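N5-carboxyaminoimidazole ribonucleotide synthetase (Bacillus anthracis, PDB 3QFF) probably catalyses the ATP-dependent carboxylation of 5-aminoimidazole ribonucleotide with bicarbonate to give N5-carboxyaminoimidazole ribonucleotide, a step of purine biosynthesis, and binds ADP. Local coordinates at residues Ile17-Gly22 with Ser49-Val54; Val42-Lys47 with Ala61-Leu66. One frame throughout, in Å; residues are numbered along the deposited sequence.

From the N terminus, strand 16-20 leads through Gly21 and Gly22 into helix 24-35, and strand 39-44 lies beside strand 16-20 in the same parallel sheet. Interaction 1 closes the loop from Gly22 to Ser49 by joining the end of the first strand to the turn before strand 57-60. Interaction 2 closes the shorter loop from Lys47 to Ala61, tying the end of the second strand to the link between strand 57-60 and helix 66-74. The segments alternate along the chain, so the two closures cross, with centres 10 Å apart. They meet where Asp44 OD2 accepts from Gly22 N, and both belong to the Rossmann-like preATP-grasp domain.

Interaction 1 (Ile17-Gly22 with Ser49-Val54); sequences IGIIGG and SPCAQV
Gly22 and Cys51 form the centre of this contact, their CA atoms 4.5 Å apart, and most of the polar chemistry gathers on one carbonyl oxygen. Cys51 N donates to Gly22 O at 2.8 Å with an N-H...O angle of 161°. The bond is nearly straight at the hydrogen, yet the donor stands above the carbonyl plane, 38° out of it. Ser49 OG makes a second, weak bond to the same Gly22 O at 3.3 Å. Its first torsion sets the hydroxyl between the backbone N and the carbonyl carbon, where OG also accepts from Ala52 N at 3.2 Å, an ST motif that ties the serine to the turn it begins. Carbon atoms also press on this oxygen, Pro50 CD lying 3.3 Å from Gly22 O. Beside it, Ser49 OG and Cys51 CB both pack close to Gly22 CA, at 3.7 and 3.5 Å.

The thiol takes a different course. With chi1 at -179°, Cys51 SG extends anti to its own backbone N and meets the CD1 end of Ile19 at 4.1 Å, an apolar contact at van der Waals distance. Only the terminal methyl of Ile19 takes part; the same side chain also packs against Met29 of helix 24-35 and Thr80 of strand 78-81.

Gly22 belongs to a glycine-rich strand-turn-helix segment that resembles the Rossmann GxGxxG pattern. Arg27 of helix 24-35 bonds to Pro50 O, giving the turn a further link to the helix that follows the glycines. The chemistry therefore implies a buried carbonyl met by one short, nearly straight bond and one weak one, which together hold the 49-54 turn against the end of strand 16-20, while the sulfur adds apolar packing against Ile19.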
loop_
_atom_site.group_PDB
_atom_site.type_symbol
_atom_site.label_atom_id
_atom_site.label_comp_id
_atom_site.label_asym_id
_atom_site.label_seq_id
_atom_site.Cartn_x
_atom_site.Cartn_y
_atom_site.Cartn_z
ATOM N N ILE A 17 -4.329 1.028 -17.114
ATOM C CA ILE A 17 -4.487 2.432 -16.812
ATOM C C ILE A 17 -3.271 3.200 -17.329
ATOM O O ILE A 17 -2.115 2.893 -16.971
ATOM C CB ILE A 17 -4.674 2.672 -15.295
ATOM C CG1 ILE A 17 -5.897 1.891 -14.789
ATOM C CG2 ILE A 17 -4.791 4.175 -15.022
ATOM C CD1 ILE A 17 -6.023 1.839 -13.266
ATOM N N GLY A 18 -3.546 4.193 -18.163
ATOM C CA GLY A 18 -2.528 5.065 -18.728
ATOM C C GLY A 18 -2.462 6.387 -17.991
ATOM O O GLY A 18 -3.486 7.049 -17.775
ATOM N N ILE A 19 -1.250 6.777 -17.622
ATOM C CA ILE A 19 -1.032 7.977 -16.826
ATOM C C ILE A 19 -0.168 8.982 -17.596
ATOM O O ILE A 19 0.923 8.646 -18.075
ATOM C CB ILE A 19 -0.351 7.639 -15.469
ATOM C CG1 ILE A 19 -1.174 6.582 -14.701
ATOM C CG2 ILE A 19 -0.133 8.930 -14.645
ATOM C CD1 ILE A 19 -0.529 6.068 -13.400
ATOM N N ILE A 20 -0.672 10.206 -17.722
ATOM C CA ILE A 20 0.100 11.296 -18.307
ATOM C C ILE A 20 0.876 12.019 -17.197
ATOM O O ILE A 20 0.301 12.739 -16.376
ATOM C CB ILE A 20 -0.782 12.282 -19.108
ATOM C CG1 ILE A 20 -1.560 11.541 -20.205
ATOM C CG2 ILE A 20 0.069 13.437 -19.707
ATOM C CD1 ILE A 20 -2.644 12.354 -20.846
ATOM N N GLY A 21 2.185 11.825 -17.205
ATOM C CA GLY A 21 3.068 12.395 -16.201
ATOM C C GLY A 21 3.590 11.276 -15.327
ATOM O O GLY A 21 2.810 10.491 -14.798
ATOM N N GLY A 22 4.910 11.195 -15.183
ATOM C CA GLY A 22 5.527 10.049 -14.524
ATOM C C GLY A 22 6.236 10.362 -13.229
ATOM O O GLY A 22 7.123 9.608 -12.829
ATOM N N SER A 49 11.430 7.429 -15.204
ATOM C CA SER A 49 10.721 8.283 -14.235
ATOM C C SER A 49 10.262 7.462 -13.027
ATOM O O SER A 49 10.273 6.235 -13.090
ATOM C CB SER A 49 9.525 8.998 -14.881
ATOM O OG SER A 49 8.560 8.078 -15.346
ATOM N N PRO A 50 9.895 8.128 -11.909
ATOM C CA PRO A 50 9.348 7.393 -10.771
ATOM C C PRO A 50 8.195 6.466 -11.147
ATOM O O PRO A 50 8.142 5.333 -10.661
ATOM C CB PRO A 50 8.858 8.508 -9.847
ATOM C CG PRO A 50 9.848 9.591 -10.071
ATOM C CD PRO A 50 10.134 9.546 -11.562
ATOM N N CYS A 51 7.294 6.923 -12.021
ATOM C CA CYS A 51 6.147 6.086 -12.379
ATOM C C CYS A 51 6.574 4.942 -13.310
ATOM O O CYS A 51 6.145 3.809 -13.134
ATOM C CB CYS A 51 5.014 6.934 -12.971
ATOM S SG CYS A 51 3.537 5.999 -13.406
ATOM N N ALA A 52 7.454 5.229 -14.264
ATOM C CA ALA A 52 7.973 4.189 -15.168
ATOM C C ALA A 52 8.632 3.026 -14.427
ATOM O O ALA A 52 8.657 1.899 -14.923
ATOM C CB ALA A 52 8.966 4.797 -16.195
ATOM N N GLN A 53 9.192 3.310 -13.253
ATOM C CA GLN A 53 9.822 2.275 -12.428
ATOM C C GLN A 53 8.822 1.243 -11.909
ATOM O O GLN A 53 9.217 0.200 -11.392
ATOM C CB GLN A 53 10.563 2.908 -11.260
ATOM C CG GLN A 53 11.836 3.623 -11.676
ATOM C CD GLN A 53 12.349 4.538 -10.603
ATOM O OE1 GLN A 53 12.265 4.228 -9.410
ATOM N NE2 GLN A 53 12.877 5.686 -11.011
ATOM N N VAL A 54 7.534 1.552 -12.038
ATOM C CA VAL A 54 6.478 0.633 -11.645
ATOM C C VAL A 54 5.536 0.324 -12.813
ATOM O O VAL A 54 4.603 -0.438 -12.657
ATOM C CB VAL A 54 5.693 1.126 -10.378
ATOM C CG1 VAL A 54 6.640 1.357 -9.204
ATOM C CG2 VAL A 54 4.936 2.393 -10.651
#

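Interaction 2 (Val42-Lys47 with Ala61-Leu66); sequences VLDPTK and ASYDDL
Asp44 and Ala61 make the one backbone hydrogen bond of this contact: Ala61 N donates to Asp44 O at 3.1 Å, bent at the hydrogen to 140°. Next to it, Pro45 CA approaches Ala61 O at 3.2 Å in a CA-H...O contact.

Apolar packing centres on Tyr63. Pro45 CD sits over one face of its ring, 3.7 Å from the centroid and 28° off the normal, as a CH-pi contact displaced toward the hydroxyl-bearing CZ; the two side chains cross at about a right angle. Leu43 runs past Tyr63 in the opposite direction, and its CD2 comes 3.9 Å from Tyr63 CD2. Tyr63 also stacks with Phe83.

Polar atoms meet the ring at its rim and beyond. Leu43 O lies at the ring edge. Asp44, its CG anti to the backbone N (chi1 -170°), lies beside Tyr63 with OD2 3.0 Å from Tyr63 OH. The carboxylate serves two backbone amides, OD1 accepting from Thr46 N at 2.9 Å in an Asx turn and OD2 from Gly22 N.

Two backbone N-H donors on the carboxylate would tend to favour its ionised form, and they fix its rotation near the end of strand 39-44.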
loop_
_atom_site.group_PDB
_atom_site.type_symbol
_atom_site.label_atom_id
_atom_site.label_comp_id
_atom_site.label_asym_id
_atom_site.label_seq_id
_atom_site.Cartn_x
_atom_site.Cartn_y
_atom_site.Cartn_z
ATOM N N VAL A 42 2.640 4.603 -18.814
ATOM C CA VAL A 42 2.925 5.992 -18.451
ATOM C C VAL A 42 3.593 6.720 -19.616
ATOM O O VAL A 42 4.381 6.131 -20.359
ATOM C CB VAL A 42 3.800 6.095 -17.149
ATOM C CG1 VAL A 42 5.088 5.281 -17.273
ATOM C CG2 VAL A 42 4.130 7.559 -16.792
ATOM N N LEU A 43 3.257 7.997 -19.773
ATOM C CA LEU A 43 3.967 8.899 -20.686
ATOM C C LEU A 43 4.625 10.025 -19.895
ATOM O O LEU A 43 3.982 10.662 -19.052
ATOM C CB LEU A 43 3.014 9.467 -21.739
ATOM C CG LEU A 43 3.522 10.443 -22.813
ATOM C CD1 LEU A 43 2.540 10.454 -23.959
ATOM C CD2 LEU A 43 3.708 11.866 -22.281
ATOM N N ASP A 44 5.895 10.285 -20.203
ATOM C CA ASP A 44 6.723 11.245 -19.467
ATOM C C ASP A 44 7.940 11.610 -20.332
ATOM O O ASP A 44 8.470 10.754 -21.038
ATOM C CB ASP A 44 7.193 10.624 -18.141
ATOM C CG ASP A 44 7.852 11.642 -17.201
ATOM O OD1 ASP A 44 9.072 11.866 -17.322
ATOM O OD2 ASP A 44 7.145 12.220 -16.336
ATOM N N PRO A 45 8.366 12.890 -20.297
ATOM C CA PRO A 45 9.522 13.387 -21.061
ATOM C C PRO A 45 10.863 12.728 -20.733
ATOM O O PRO A 45 11.766 12.714 -21.584
ATOM C CB PRO A 45 9.576 14.870 -20.672
ATOM C CG PRO A 45 8.185 15.222 -20.356
ATOM C CD PRO A 45 7.605 13.996 -19.697
ATOM N N THR A 46 11.008 12.218 -19.512
ATOM C CA THR A 46 12.277 11.632 -19.064
ATOM C C THR A 46 12.146 10.121 -18.918
ATOM O O THR A 46 11.126 9.635 -18.438
ATOM C CB THR A 46 12.721 12.225 -17.711
ATOM O OG1 THR A 46 12.614 13.652 -17.758
ATOM C CG2 THR A 46 14.166 11.845 -17.395
ATOM N N LYS A 47 13.175 9.389 -19.335
ATOM C CA LYS A 47 13.236 7.937 -19.152
ATOM C C LYS A 47 13.447 7.573 -17.682
ATOM O O LYS A 47 13.990 8.364 -16.913
ATOM C CB LYS A 47 14.343 7.322 -20.028
ATOM C CG LYS A 47 14.366 5.783 -20.031
ATOM C CD LYS A 47 14.548 5.203 -21.437
ATOM C CE LYS A 47 16.011 4.909 -21.735
ATOM N NZ LYS A 47 16.400 3.551 -21.232
ATOM N N ALA A 61 8.155 10.793 -24.157
ATOM C CA ALA A 61 7.804 11.890 -25.082
ATOM C C ALA A 61 7.381 13.178 -24.364
ATOM O O ALA A 61 7.115 13.155 -23.164
ATOM C CB ALA A 61 6.708 11.446 -26.036
ATOM N N SER A 62 7.317 14.285 -25.109
ATOM C CA SER A 62 6.816 15.571 -24.608
ATOM C C SER A 62 5.319 15.526 -24.342
ATOM O O SER A 62 4.578 14.827 -25.035
ATOM C CB SER A 62 7.064 16.699 -25.629
ATOM O OG SER A 62 8.438 16.877 -25.899
ATOM N N TYR A 63 4.870 16.319 -23.375
ATOM C CA TYR A 63 3.448 16.369 -23.038
ATOM C C TYR A 63 2.575 17.016 -24.133
ATOM O O TYR A 63 1.343 16.872 -24.108
ATOM C CB TYR A 63 3.223 17.092 -21.707
ATOM C CG TYR A 63 3.839 16.427 -20.488
ATOM C CD1 TYR A 63 4.733 17.130 -19.669
ATOM C CD2 TYR A 63 3.507 15.110 -20.135
ATOM C CE1 TYR A 63 5.287 16.539 -18.532
ATOM C CE2 TYR A 63 4.064 14.503 -19.011
ATOM C CZ TYR A 63 4.948 15.222 -18.210
ATOM O OH TYR A 63 5.503 14.636 -17.095
ATOM N N ASP A 64 3.200 17.733 -25.068
ATOM C CA ASP A 64 2.469 18.379 -26.173
ATOM C C ASP A 64 2.573 17.600 -27.486
ATOM O O ASP A 64 2.094 18.057 -28.529
ATOM C CB ASP A 64 2.932 19.836 -26.373
ATOM C CG ASP A 64 4.420 19.943 -26.675
ATOM O OD1 ASP A 64 4.942 21.074 -26.682
ATOM O OD2 ASP A 64 5.077 18.899 -26.902
ATOM N N ASP A 65 3.196 16.422 -27.424
ATOM C CA ASP A 65 3.389 15.556 -28.581
ATOM C C ASP A 65 2.123 14.722 -28.787
ATOM O O ASP A 65 1.956 13.661 -28.166
ATOM C CB ASP A 65 4.634 14.681 -28.345
ATOM C CG ASP A 65 4.947 13.739 -29.502
ATOM O OD1 ASP A 65 6.011 13.083 -29.440
ATOM O OD2 ASP A 65 4.147 13.630 -30.454
ATOM N N LEU A 66 1.226 15.210 -29.647
ATOM C CA LEU A 66 -0.101 14.601 -29.799
ATOM C C LEU A 66 -0.044 13.136 -30.250
ATOM O O LEU A 66 -0.824 12.334 -29.771
ATOM C CB LEU A 66 -1.038 15.435 -30.695
ATOM C CG LEU A 66 -2.394 14.818 -31.109
ATOM C CD1 LEU A 66 -3.323 14.544 -29.919
ATOM C CD2 LEU A 66 -3.102 15.678 -32.145
#